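PDB 2PPG: putative isomerase from Sinorhizobium meliloti, which is of unknown precise function but belongs to the mandelate racemase/muconate lactonizing enzyme family of the enolase superfamily, pairing an N-terminal domain with a TIM-barrel-like domain. Local coordinates for residues 10-15 with 55-60; 146-151 with 331-336; 153-158 with 365-370; 167-172 with 201-206; 252-257 with 283-288. All coordinates share one frame; numbering follows the deposited sequence.

In the fold
Interaction 1 lies in the antiparallel sheet of the N-terminal part of the chain; interaction 3 lies within the barrel sheet, and interactions 2, 4 and 5 involve the helices and loops around it. Interactions 2 and 3 adjoin one another, their centres about 14 Å apart: helix 325-336, which carries one side of interaction 2, packs Leu331 CD1 on Tyr368 CD1 (3.6 Å) and Ser334 CB on Ile156 CD1 (3.5 Å) of interaction 3. Strand 155-161 of interaction 3 is followed in the chain by helix 168-180 of interaction 4. Interactions 4 and 5, with centres about 29 Å apart, join elements of the barrel's outer layer. Interaction 1 is remote from both, its centre about 41 Å from that of interaction 4, across the chain's centre.

Interaction 1. Residues 10-15 with 55-60; sequences IESFTL and VLVRIE
Residues 10-15 and 55-60 are neighbouring strands of the antiparallel sheet at the N-terminal end of the fold, consistent with the sheet of an enolase-type N-terminal domain, and Glu11 faces Arg58 and Phe13 faces Leu56 as hydrogen-bonded pairs. Glu11 N donates to Arg58 O (3.0 Å) in a nearly straight bond, and Arg58 N returns one to Glu11 O (2.9 Å). Phe13 N and Leu56 O close a more bent bond of 2.8 Å, with an N-H...O angle of 136°. The strands carry two different faces. On one, Glu11, Phe13, Leu56 and Arg58 stand together. Phe13 CG is anti to the carbonyl carbon (chi1 -47°), which swings the ring along the partner strand until its CE2 edge reaches Arg58 CB (3.7 Å). Arg58 runs extended beside Glu11, their charged planes 82° apart, and the ion pair between Glu11 OE1 and Arg58 NH2 is long at 3.7 Å. NH2 also makes a hydrogen-bonded salt bridge to Glu60 OE1 (3.2 Å), which lies near the guanidinium plane. A water donates to both Glu11 OE1 and Arg58 O. On the other face, Ile10 CD1 meets Ile59 CD1 (3.9 Å) while Ser12 and Val55 pack towards helix 77-92; Ile59 packs against helix 119-140, and Ser12 OG bonds to Asp85. The sheet therefore has a mainly apolar face turned to the helices and a mixed one where Phe13 and Leu56 adjoin the charges. Glu60 and, at longer range, Glu11 probably balance the charge of Arg58, with the water only weakly reaching NH2.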
# COMPACT_ATOMS: atom_id res chain seq x y z
N ILE A 10 -50.61 9.99 -0.19
CA ILE A 10 -49.52 9.80 0.76
C ILE A 10 -49.72 10.70 1.96
O ILE A 10 -49.73 11.90 1.83
CB ILE A 10 -48.16 10.10 0.10
CG1 ILE A 10 -47.87 9.04 -0.98
CG2 ILE A 10 -47.05 10.11 1.14
CD1 ILE A 10 -46.46 9.07 -1.52
N GLU A 11 -49.90 10.11 3.14
CA GLU A 11 -50.05 10.88 4.38
C GLU A 11 -48.99 10.51 5.42
O GLU A 11 -48.61 9.34 5.53
CB GLU A 11 -51.44 10.67 4.96
CG GLU A 11 -52.57 11.13 4.06
CD GLU A 11 -53.91 10.48 4.42
OE1 GLU A 11 -54.05 9.25 4.29
OE2 GLU A 11 -54.82 11.22 4.83
N SER A 12 -48.54 11.52 6.18
CA SER A 12 -47.52 11.37 7.23
C SER A 12 -48.07 11.69 8.62
O SER A 12 -48.90 12.59 8.77
CB SER A 12 -46.36 12.33 6.98
OG SER A 12 -45.83 12.17 5.68
N PHE A 13 -47.58 10.97 9.63
CA PHE A 13 -48.12 11.06 10.99
C PHE A 13 -47.05 10.87 12.04
O PHE A 13 -46.03 10.22 11.80
CB PHE A 13 -49.14 9.95 11.28
CG PHE A 13 -50.17 9.75 10.21
CD1 PHE A 13 -51.41 10.38 10.29
CD2 PHE A 13 -49.92 8.90 9.14
CE1 PHE A 13 -52.38 10.18 9.31
CE2 PHE A 13 -50.88 8.71 8.16
CZ PHE A 13 -52.11 9.35 8.26
N THR A 14 -47.32 11.39 13.23
CA THR A 14 -46.50 11.04 14.37
C THR A 14 -47.33 10.19 15.30
O THR A 14 -48.54 10.34 15.37
CB THR A 14 -46.02 12.26 15.14
OG1 THR A 14 -47.11 13.18 15.28
CG2 THR A 14 -44.86 12.93 14.42
N LEU A 15 -46.67 9.27 15.99
CA LEU A 15 -47.29 8.55 17.06
C LEU A 15 -46.43 8.79 18.27
O LEU A 15 -45.22 8.49 18.23
CB LEU A 15 -47.33 7.06 16.74
CG LEU A 15 -47.95 6.11 17.76
CD1 LEU A 15 -49.35 6.55 18.12
CD2 LEU A 15 -47.98 4.69 17.21
N VAL A 55 -42.32 8.58 13.16
CA VAL A 55 -43.10 9.03 12.02
C VAL A 55 -43.59 7.83 11.21
O VAL A 55 -42.81 6.96 10.87
CB VAL A 55 -42.29 10.01 11.13
CG1 VAL A 55 -43.08 10.38 9.86
CG2 VAL A 55 -41.91 11.26 11.92
N LEU A 56 -44.89 7.80 10.93
CA LEU A 56 -45.51 6.76 10.13
C LEU A 56 -46.08 7.37 8.86
O LEU A 56 -46.63 8.48 8.86
CB LEU A 56 -46.64 6.06 10.88
CG LEU A 56 -46.28 5.04 11.96
CD1 LEU A 56 -45.92 5.71 13.31
CD2 LEU A 56 -47.45 4.08 12.14
N VAL A 57 -45.95 6.61 7.77
CA VAL A 57 -46.43 7.03 6.49
C VAL A 57 -47.44 6.00 6.04
O VAL A 57 -47.23 4.79 6.22
CB VAL A 57 -45.26 7.22 5.49
CG1 VAL A 57 -45.69 6.98 4.07
CG2 VAL A 57 -44.69 8.62 5.60
N ARG A 58 -48.55 6.48 5.48
CA ARG A 58 -49.62 5.64 4.97
C ARG A 58 -49.79 5.99 3.51
O ARG A 58 -50.03 7.15 3.18
CB ARG A 58 -50.90 5.93 5.74
CG ARG A 58 -52.11 5.13 5.32
CD ARG A 58 -53.37 5.78 5.88
NE ARG A 58 -54.55 4.94 5.73
CZ ARG A 58 -55.36 4.95 4.67
NH1 ARG A 58 -56.39 4.13 4.63
NH2 ARG A 58 -55.14 5.78 3.66
N ILE A 59 -49.65 4.99 2.64
CA ILE A 59 -49.70 5.21 1.20
C ILE A 59 -50.83 4.38 0.59
O ILE A 59 -50.93 3.19 0.85
CB ILE A 59 -48.35 4.85 0.51
CG1 ILE A 59 -47.21 5.67 1.11
CG2 ILE A 59 -48.44 5.05 -1.01
CD1 ILE A 59 -45.91 5.64 0.32
N GLU A 60 -51.67 5.02 -0.22
CA GLU A 60 -52.79 4.34 -0.83
C GLU A 60 -52.74 4.39 -2.36
O GLU A 60 -52.51 5.44 -2.96
CB GLU A 60 -54.11 4.93 -0.32
CG GLU A 60 -55.37 4.24 -0.86
CD GLU A 60 -56.67 4.79 -0.26
OE1 GLU A 60 -56.60 5.47 0.79
OE2 GLU A 60 -57.75 4.54 -0.85
O HOH W 1 -52.63 7.69 2.62

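Interaction 2. Residues 146-151 with 331-336; sequences KLLGGQ and LQASAA
Leu148 and Ala336 meet carbon to carbon, CB to CB at 3.7 Å, where the loop 146-151 curls round the C-terminal part of helix 325-336. Leu148 CG is anti to its carbonyl carbon (chi1 -67°), and this carries the branch back along the helix so that CD1 approaches CA of Ala333, one turn earlier (4.1 Å). The leucine thus spans two small residues of the same helix side, with Trp133 and Met302 as further neighbours. Beyond it the chain turns through Gly149 and Gly150, both with positive phi, and brings the Gly150 carbonyl over Ala336. Its oxygen lies 3.1 Å from Ala336 CA in a CA-H...O contact and 3.3 Å from Ala336 CB. No conventional hydrogen bond links the two segments; Arg152, the next residue along, shares a backbone hydrogen bond with Ala335. From the outer side a second subunit closes on the loop: its Asp96 and Asp99 form salt bridges with Lys146, and Asp99 also accepts from Gln151 N. The chemistry is divided accordingly, with alanines and a leucine allowing close apolar approach to the helix, while Lys146 turns its charge to the acids of the neighbouring subunit.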
# COMPACT_ATOMS: atom_id res chain seq x y z
N LYS A 146 -40.55 -12.55 -0.24
CA LYS A 146 -40.69 -13.33 -1.46
C LYS A 146 -40.68 -12.45 -2.71
O LYS A 146 -41.04 -12.89 -3.80
CB LYS A 146 -41.91 -14.25 -1.39
CG LYS A 146 -41.75 -15.32 -0.34
CD LYS A 146 -42.68 -16.47 -0.52
CE LYS A 146 -42.25 -17.64 0.35
NZ LYS A 146 -41.31 -18.52 -0.37
N LEU A 147 -40.27 -11.20 -2.54
CA LEU A 147 -40.01 -10.29 -3.65
C LEU A 147 -38.55 -9.83 -3.53
O LEU A 147 -38.05 -9.07 -4.37
CB LEU A 147 -40.92 -9.08 -3.55
CG LEU A 147 -42.43 -9.27 -3.46
CD1 LEU A 147 -43.11 -7.98 -2.98
CD2 LEU A 147 -42.99 -9.68 -4.81
N LEU A 148 -37.87 -10.28 -2.48
CA LEU A 148 -36.50 -9.86 -2.23
C LEU A 148 -35.54 -10.99 -2.48
O LEU A 148 -34.39 -10.90 -2.09
CB LEU A 148 -36.34 -9.40 -0.78
CG LEU A 148 -37.07 -8.12 -0.38
CD1 LEU A 148 -36.85 -7.84 1.08
CD2 LEU A 148 -36.60 -6.96 -1.26
N GLY A 149 -36.02 -12.06 -3.10
CA GLY A 149 -35.15 -13.16 -3.46
C GLY A 149 -35.54 -14.49 -2.85
O GLY A 149 -35.21 -15.55 -3.40
N GLY A 150 -36.23 -14.45 -1.72
CA GLY A 150 -36.72 -15.68 -1.10
C GLY A 150 -36.80 -15.64 0.41
O GLY A 150 -36.12 -14.85 1.07
N GLN A 151 -37.62 -16.51 0.98
CA GLN A 151 -37.62 -16.66 2.41
C GLN A 151 -36.66 -17.78 2.81
O GLN A 151 -36.90 -18.95 2.55
CB GLN A 151 -39.02 -16.94 2.93
CG GLN A 151 -39.06 -17.08 4.43
CD GLN A 151 -40.44 -16.86 5.00
OE1 GLN A 151 -41.32 -16.32 4.33
NE2 GLN A 151 -40.62 -17.26 6.25
N LEU A 331 -37.57 -7.54 9.88
CA LEU A 331 -37.76 -8.99 9.92
C LEU A 331 -37.97 -9.62 8.56
O LEU A 331 -37.44 -10.68 8.27
CB LEU A 331 -38.92 -9.33 10.84
CG LEU A 331 -38.70 -8.95 12.30
CD1 LEU A 331 -39.85 -9.50 13.11
CD2 LEU A 331 -37.34 -9.48 12.81
N GLN A 332 -38.75 -8.95 7.71
CA GLN A 332 -38.94 -9.40 6.33
C GLN A 332 -37.62 -9.43 5.56
O GLN A 332 -37.33 -10.41 4.85
CB GLN A 332 -39.94 -8.50 5.60
CG GLN A 332 -41.40 -8.71 5.99
CD GLN A 332 -41.96 -10.07 5.56
OE1 GLN A 332 -41.45 -10.71 4.63
NE2 GLN A 332 -43.03 -10.51 6.23
N ALA A 333 -36.83 -8.37 5.69
CA ALA A 333 -35.59 -8.28 4.94
C ALA A 333 -34.57 -9.25 5.50
O ALA A 333 -33.90 -9.95 4.74
CB ALA A 333 -35.06 -6.89 4.94
N SER A 334 -34.49 -9.33 6.83
CA SER A 334 -33.64 -10.33 7.47
C SER A 334 -34.02 -11.71 6.98
O SER A 334 -33.15 -12.57 6.82
CB SER A 334 -33.72 -10.26 9.00
OG SER A 334 -33.26 -9.02 9.50
N ALA A 335 -35.30 -11.94 6.70
CA ALA A 335 -35.75 -13.26 6.25
C ALA A 335 -35.19 -13.64 4.87
O ALA A 335 -35.08 -14.82 4.54
CB ALA A 335 -37.28 -13.36 6.27
N ALA A 336 -34.84 -12.63 4.08
CA ALA A 336 -34.40 -12.82 2.69
C ALA A 336 -32.89 -12.75 2.51
O ALA A 336 -32.38 -12.91 1.41
CB ALA A 336 -35.07 -11.79 1.80

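Interaction 3. Residues 153-158 with 365-370; sequences RDRIAA and NGEYVV
Ile156 and Tyr368 exchange backbone bonds as a hydrogen-bonded antiparallel pair, Tyr368 N to Ile156 O at 2.7 Å and Ile156 N to Tyr368 O at 3.1 Å. Beside this pair, Ala158 CB rests against Tyr368 CD2 (3.6 Å) and Ile156 CD1 reaches Val370 CG2 (3.8 Å). On the face opposite Ile156 and Tyr368, Arg155 bends at chi2 and chi3, drawing its guanidinium over Val369: CG1 of that valine is 3.6 Å from Arg155 NH1, and CG2 also lies over the plane. Glu367 crosses the same arginine at about a right angle, but its carboxylate touches the aliphatic part, OE1 being 3.4 Å from Arg155 CD, so the charges are near without forming a salt bridge. The strand 155-161 belongs to the TIM-barrel-like sheet, running parallel to 185-189 and 343-345, while strand 367-369 joins it antiparallel. Arg155 NE is fixed by Asp154 O (3.2 Å), which it meets well above the carbonyl plane; Val370 N bonds that oxygen from the opposite face. Further out, Tyr368 OH bonds to Glu344 O and its ring makes an edge-to-face contact with His343, while Leu327 and Leu331 of helix 325-336 lie against the same tyrosine.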
# COMPACT_ATOMS: atom_id res chain seq x y z
N ARG A 153 -35.83 -18.47 5.87
CA ARG A 153 -35.85 -18.48 7.32
C ARG A 153 -37.22 -17.99 7.79
O ARG A 153 -37.70 -16.96 7.31
CB ARG A 153 -34.80 -17.45 7.72
CG ARG A 153 -34.03 -17.65 8.98
CD ARG A 153 -33.08 -16.47 9.18
NE ARG A 153 -31.83 -16.63 8.44
CZ ARG A 153 -31.52 -16.00 7.31
NH1 ARG A 153 -32.36 -15.14 6.76
NH2 ARG A 153 -30.36 -16.24 6.72
N ASP A 154 -37.88 -18.69 8.71
CA ASP A 154 -39.10 -18.09 9.30
C ASP A 154 -39.00 -17.77 10.80
O ASP A 154 -39.88 -17.12 11.37
CB ASP A 154 -40.39 -18.84 8.93
CG ASP A 154 -40.51 -20.18 9.61
OD1 ASP A 154 -41.58 -20.79 9.43
OD2 ASP A 154 -39.57 -20.61 10.31
N ARG A 155 -37.92 -18.24 11.42
CA ARG A 155 -37.53 -17.74 12.73
C ARG A 155 -36.19 -17.03 12.59
O ARG A 155 -35.37 -17.37 11.74
CB ARG A 155 -37.39 -18.87 13.77
CG ARG A 155 -38.56 -19.84 13.92
CD ARG A 155 -39.72 -19.25 14.67
NE ARG A 155 -40.85 -19.05 13.78
CZ ARG A 155 -41.99 -19.71 13.87
NH1 ARG A 155 -42.97 -19.47 13.01
NH2 ARG A 155 -42.17 -20.60 14.83
N ILE A 156 -35.96 -16.04 13.44
CA ILE A 156 -34.68 -15.38 13.50
C ILE A 156 -34.28 -15.28 14.96
O ILE A 156 -35.08 -14.85 15.79
CB ILE A 156 -34.74 -13.95 12.88
CG1 ILE A 156 -35.08 -14.04 11.39
CG2 ILE A 156 -33.41 -13.21 13.11
CD1 ILE A 156 -35.54 -12.77 10.74
N ALA A 157 -33.06 -15.69 15.26
CA ALA A 157 -32.55 -15.59 16.63
C ALA A 157 -32.59 -14.12 17.07
O ALA A 157 -32.31 -13.22 16.28
CB ALA A 157 -31.15 -16.17 16.73
N ALA A 158 -32.98 -13.89 18.32
CA ALA A 158 -33.08 -12.54 18.86
C ALA A 158 -32.11 -12.42 20.01
O ALA A 158 -31.81 -13.41 20.67
CB ALA A 158 -34.48 -12.26 19.32
N ASN A 365 -39.15 -17.02 23.24
CA ASN A 365 -38.12 -18.08 23.35
C ASN A 365 -36.85 -17.83 22.53
O ASN A 365 -36.34 -18.73 21.86
CB ASN A 365 -38.70 -19.47 23.01
CG ASN A 365 -39.69 -19.97 24.05
OD1 ASN A 365 -39.33 -20.25 25.20
ND2 ASN A 365 -40.96 -20.10 23.64
N GLY A 366 -36.34 -16.60 22.60
CA GLY A 366 -35.11 -16.24 21.91
C GLY A 366 -35.21 -16.26 20.40
O GLY A 366 -34.23 -16.53 19.71
N GLU A 367 -36.41 -15.96 19.88
CA GLU A 367 -36.64 -15.98 18.45
C GLU A 367 -37.74 -15.00 18.00
O GLU A 367 -38.86 -15.01 18.52
CB GLU A 367 -37.07 -17.37 18.01
CG GLU A 367 -35.98 -18.32 17.68
CD GLU A 367 -36.53 -19.60 17.10
OE1 GLU A 367 -37.72 -19.92 17.34
OE2 GLU A 367 -35.77 -20.30 16.40
N TYR A 368 -37.41 -14.19 17.00
CA TYR A 368 -38.42 -13.44 16.28
C TYR A 368 -39.22 -14.38 15.36
O TYR A 368 -38.65 -15.14 14.58
CB TYR A 368 -37.75 -12.38 15.42
CG TYR A 368 -37.43 -11.08 16.10
CD1 TYR A 368 -38.42 -10.13 16.33
CD2 TYR A 368 -36.13 -10.78 16.49
CE1 TYR A 368 -38.13 -8.92 16.94
CE2 TYR A 368 -35.82 -9.57 17.10
CZ TYR A 368 -36.82 -8.64 17.31
OH TYR A 368 -36.53 -7.43 17.91
N VAL A 369 -40.54 -14.35 15.48
CA VAL A 369 -41.34 -15.07 14.52
C VAL A 369 -41.59 -14.09 13.36
O VAL A 369 -42.11 -12.99 13.57
CB VAL A 369 -42.65 -15.55 15.15
CG1 VAL A 369 -43.58 -16.14 14.08
CG2 VAL A 369 -42.37 -16.57 16.28
N VAL A 370 -41.19 -14.48 12.16
CA VAL A 370 -41.36 -13.64 10.99
C VAL A 370 -42.83 -13.63 10.58
O VAL A 370 -43.41 -14.70 10.36
CB VAL A 370 -40.53 -14.16 9.79
CG1 VAL A 370 -40.82 -13.33 8.52
CG2 VAL A 370 -39.04 -14.15 10.12

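Interaction 4. Residues 167-172 with 201-206; sequences TRAKRA and MEILRE
Two consecutive helices of the barrel's outer layer, 168-180 and 197-208, meet here through Arg168, Ala169 and Ala172 on one and Ile203 and Leu204 on the other. The short segments run broadly parallel, 37° apart, with axes 9.5 Å from each other. Ile203 is the main apolar projection. Its CG1 is roughly anti to the backbone N (chi1 -152°), which puts CG2 between N and the carbonyl carbon and against Arg168 CG (3.6 Å), while CD1 extends over one face of the guanidinium. Arg168 NH1 approaches Ile203 CB to 3.6 Å. Arg168 reaches this position because its chain bends at chi2 and chi3 instead of running straight out. Its charge is answered elsewhere, by a salt bridge from NE to Asp195; Glu202 is near but not in contact. Deeper in, Leu204 CD2 lies against Ala172 CA (3.7 Å), and Ala172 CB also faces Ile203 CG2 (4.3 Å), the small alanine allowing the helices to approach. At the start of the first helix Thr167 is the N-cap, its OG1 accepting from Lys170 N (3.1 Å). A salt bridge from Arg171 NE to Glu200 OE2 links the two helices directly. Strand 185-189 runs between them in the chain, so the pair spans successive beta-alpha units, and Leu204 continues inward on to Phe188 of that strand and Ile214 of strand 213-217.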
# COMPACT_ATOMS: atom_id res chain seq x y z
N THR A 167 -28.73 -0.97 39.61
CA THR A 167 -27.47 -1.57 40.05
C THR A 167 -27.01 -2.69 39.12
O THR A 167 -27.81 -3.31 38.40
CB THR A 167 -27.54 -2.11 41.51
OG1 THR A 167 -28.39 -3.26 41.57
CG2 THR A 167 -28.06 -1.04 42.48
N ARG A 168 -25.71 -2.95 39.16
CA ARG A 168 -25.09 -4.06 38.44
C ARG A 168 -25.86 -5.37 38.67
O ARG A 168 -26.31 -6.01 37.72
CB ARG A 168 -23.64 -4.21 38.89
CG ARG A 168 -22.70 -4.63 37.81
CD ARG A 168 -21.34 -4.00 37.99
NE ARG A 168 -20.86 -4.16 39.36
CZ ARG A 168 -20.16 -5.21 39.79
NH1 ARG A 168 -19.87 -6.22 38.97
NH2 ARG A 168 -19.76 -5.26 41.06
N ALA A 169 -26.04 -5.73 39.95
CA ALA A 169 -26.74 -6.95 40.36
C ALA A 169 -28.21 -6.98 39.93
O ALA A 169 -28.74 -8.04 39.57
CB ALA A 169 -26.61 -7.13 41.87
N LYS A 170 -28.88 -5.84 39.99
CA LYS A 170 -30.26 -5.75 39.52
C LYS A 170 -30.34 -5.97 38.00
O LYS A 170 -31.30 -6.59 37.51
CB LYS A 170 -30.93 -4.44 39.95
CG LYS A 170 -31.56 -4.52 41.36
CD LYS A 170 -32.69 -3.49 41.60
CE LYS A 170 -32.31 -2.36 42.59
NZ LYS A 170 -32.09 -1.04 41.93
N ARG A 171 -29.34 -5.50 37.26
CA ARG A 171 -29.31 -5.70 35.81
C ARG A 171 -29.02 -7.16 35.44
O ARG A 171 -29.62 -7.73 34.52
CB ARG A 171 -28.30 -4.76 35.15
CG ARG A 171 -28.67 -3.29 35.27
CD ARG A 171 -27.78 -2.44 34.40
NE ARG A 171 -26.41 -2.34 34.89
CZ ARG A 171 -25.99 -1.39 35.72
NH1 ARG A 171 -26.84 -0.47 36.17
NH2 ARG A 171 -24.73 -1.37 36.12
N ALA A 172 -28.10 -7.77 36.19
CA ALA A 172 -27.77 -9.19 36.01
C ALA A 172 -29.00 -10.02 36.23
O ALA A 172 -29.26 -10.97 35.49
CB ALA A 172 -26.67 -9.60 36.97
N MSE A 201 -19.22 -7.04 32.78
CA MSE A 201 -19.01 -8.34 32.12
C MSE A 201 -18.81 -9.44 33.16
O MSE A 201 -19.46 -10.48 33.12
CB MSE A 201 -17.78 -8.29 31.21
CG MSE A 201 -18.04 -7.68 29.85
SE MSE A 201 -19.12 -8.79 28.62
CE MSE A 201 -18.14 -10.48 28.65
N GLU A 202 -17.90 -9.18 34.09
CA GLU A 202 -17.67 -10.05 35.23
C GLU A 202 -18.98 -10.60 35.83
O GLU A 202 -19.14 -11.82 35.95
CB GLU A 202 -16.89 -9.28 36.29
CG GLU A 202 -16.35 -10.11 37.43
CD GLU A 202 -15.34 -9.33 38.25
OE1 GLU A 202 -14.15 -9.75 38.30
OE2 GLU A 202 -15.72 -8.28 38.82
N ILE A 203 -19.90 -9.71 36.19
CA ILE A 203 -21.11 -10.11 36.90
C ILE A 203 -22.09 -10.81 35.97
O ILE A 203 -22.63 -11.85 36.34
CB ILE A 203 -21.76 -8.95 37.71
CG1 ILE A 203 -22.52 -9.53 38.90
CG2 ILE A 203 -22.69 -8.10 36.85
CD1 ILE A 203 -22.85 -8.53 39.98
N LEU A 204 -22.29 -10.26 34.77
CA LEU A 204 -23.16 -10.89 33.78
C LEU A 204 -22.66 -12.31 33.44
O LEU A 204 -23.45 -13.26 33.45
CB LEU A 204 -23.28 -10.03 32.52
CG LEU A 204 -23.96 -8.65 32.60
CD1 LEU A 204 -23.99 -7.99 31.23
CD2 LEU A 204 -25.36 -8.66 33.19
N ARG A 205 -21.37 -12.46 33.18
CA ARG A 205 -20.78 -13.79 33.01
C ARG A 205 -20.99 -14.69 34.24
O ARG A 205 -21.24 -15.89 34.11
CB ARG A 205 -19.28 -13.68 32.69
CG ARG A 205 -18.59 -15.02 32.33
CD ARG A 205 -19.31 -15.76 31.19
NE ARG A 205 -19.26 -15.03 29.93
CZ ARG A 205 -19.92 -15.37 28.82
NH1 ARG A 205 -20.70 -16.45 28.80
NH2 ARG A 205 -19.81 -14.64 27.72
N GLU A 206 -20.90 -14.11 35.43
CA GLU A 206 -21.09 -14.88 36.65
C GLU A 206 -22.53 -15.31 36.74
O GLU A 206 -22.81 -16.50 36.91
CB GLU A 206 -20.68 -14.08 37.89
CG GLU A 206 -20.75 -14.87 39.20
CD GLU A 206 -19.81 -16.08 39.21
OE1 GLU A 206 -19.11 -16.30 38.20
OE2 GLU A 206 -19.77 -16.82 40.23

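Interaction 5. Residues 252-257 with 283-288; sequences DGLARV and RRALAI
A modelled separation of 2.4 Å between Arg283 NH1 and Asp252 OD1 is shorter than a hydrogen bond should be, so the salt bridge is credible but its exact length is doubtful. The same oxygen also has Arg283 NH2 at 3.3 Å, a weak bond bent to 120°; one carboxylate oxygen therefore serves both terminal nitrogens, and the carboxylate and guanidinium planes stand 48° apart rather than lying flat together. The arginine chain bends at chi2 and chi3 and runs across the first turn of segment 252-257 to reach Asp252. This places one face of its guanidinium on Ala255, whose CB is 3.4 Å from Arg283 NH2. Beyond the ion pair the contact is apolar. Leu254 CG is anti to the backbone N (chi1 -176°), and its CD2 meets Ala285 CB at 3.6 Å, while Ala285 CB lies 4.4 Å from Ala255 CB. The loop is delivered to this place by the end of helix 274-282: Arg284, at positive phi, is the C-prime residue of a Schellman motif, with Ala285 N bonded to Arg280 O. Leu254 packs on inward to Ile265 and Val267 of strand 264-267, whereas Arg283 packs on Arg284 of a third subunit. Helix 251-260 is thus joined to the loop that follows helix 274-282 by a small apolar contact inside and an ion pair towards the subunit boundary, where the acid probably helps to offset the charge of neighbouring arginines.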
# COMPACT_ATOMS: atom_id res chain seq x y z
N ASP A 252 -10.21 5.47 10.60
CA ASP A 252 -8.88 5.01 10.98
C ASP A 252 -8.86 4.36 12.35
O ASP A 252 -8.20 3.34 12.54
CB ASP A 252 -7.90 6.18 11.00
CG ASP A 252 -7.54 6.66 9.62
OD1 ASP A 252 -7.13 5.83 8.78
OD2 ASP A 252 -7.66 7.88 9.37
N GLY A 253 -9.55 4.98 13.31
CA GLY A 253 -9.59 4.46 14.67
C GLY A 253 -10.28 3.11 14.73
O GLY A 253 -9.81 2.18 15.38
N LEU A 254 -11.41 3.00 14.03
CA LEU A 254 -12.15 1.75 13.94
C LEU A 254 -11.29 0.63 13.32
O LEU A 254 -11.26 -0.51 13.82
CB LEU A 254 -13.43 1.95 13.14
CG LEU A 254 -14.40 0.78 13.01
CD1 LEU A 254 -15.10 0.56 14.34
CD2 LEU A 254 -15.43 1.04 11.91
N ALA A 255 -10.58 0.97 12.24
CA ALA A 255 -9.71 0.01 11.58
C ALA A 255 -8.64 -0.53 12.54
O ALA A 255 -8.38 -1.73 12.57
CB ALA A 255 -9.07 0.62 10.35
N ARG A 256 -8.06 0.37 13.33
CA ARG A 256 -7.00 0.02 14.28
C ARG A 256 -7.52 -0.82 15.45
O ARG A 256 -6.84 -1.74 15.89
CB ARG A 256 -6.30 1.28 14.80
CG ARG A 256 -5.64 1.09 16.16
CD ARG A 256 -4.21 0.56 16.07
NE ARG A 256 -3.24 1.64 16.21
CZ ARG A 256 -2.34 1.97 15.28
NH1 ARG A 256 -1.52 2.98 15.51
NH2 ARG A 256 -2.25 1.29 14.15
N VAL A 257 -8.71 -0.49 15.94
CA VAL A 257 -9.39 -1.29 16.97
C VAL A 257 -9.67 -2.69 16.43
O VAL A 257 -9.32 -3.70 17.07
CB VAL A 257 -10.73 -0.65 17.42
CG1 VAL A 257 -11.40 -1.52 18.43
CG2 VAL A 257 -10.52 0.72 18.02
N ARG A 283 -11.40 -0.67 4.68
CA ARG A 283 -10.36 -0.65 5.72
C ARG A 283 -10.34 -1.88 6.63
O ARG A 283 -9.66 -1.87 7.66
CB ARG A 283 -10.45 0.63 6.55
CG ARG A 283 -9.96 1.88 5.84
CD ARG A 283 -8.43 1.90 5.65
NE ARG A 283 -7.66 1.78 6.89
CZ ARG A 283 -7.44 2.78 7.75
NH1 ARG A 283 -7.96 3.98 7.51
NH2 ARG A 283 -6.71 2.59 8.85
N ARG A 284 -11.08 -2.92 6.25
CA ARG A 284 -11.25 -4.13 7.07
C ARG A 284 -11.67 -3.79 8.50
O ARG A 284 -11.16 -4.36 9.48
CB ARG A 284 -9.98 -5.00 7.08
CG ARG A 284 -9.70 -5.73 5.76
N ALA A 285 -12.63 -2.87 8.62
CA ALA A 285 -12.94 -2.28 9.91
C ALA A 285 -14.07 -2.95 10.72
O ALA A 285 -14.24 -2.65 11.90
CB ALA A 285 -13.20 -0.77 9.74
N LEU A 286 -14.83 -3.86 10.09
CA LEU A 286 -15.94 -4.52 10.79
C LEU A 286 -16.11 -5.99 10.45
O LEU A 286 -16.01 -6.39 9.30
CB LEU A 286 -17.27 -3.80 10.51
CG LEU A 286 -17.82 -3.91 9.09
CD1 LEU A 286 -19.27 -3.52 9.02
CD2 LEU A 286 -17.00 -3.06 8.15
N ALA A 287 -16.41 -6.78 11.48
CA ALA A 287 -16.89 -8.16 11.33
C ALA A 287 -18.41 -8.24 11.13
O ALA A 287 -18.90 -9.16 10.47
CB ALA A 287 -16.51 -8.96 12.55
N ILE A 288 -19.15 -7.29 11.72
CA ILE A 288 -20.62 -7.31 11.72
C ILE A 288 -21.23 -5.96 11.31
O ILE A 288 -20.79 -4.93 11.80
CB ILE A 288 -21.14 -7.63 13.13
CG1 ILE A 288 -20.55 -8.96 13.64
CG2 ILE A 288 -22.66 -7.69 13.14
CD1 ILE A 288 -20.72 -9.20 15.14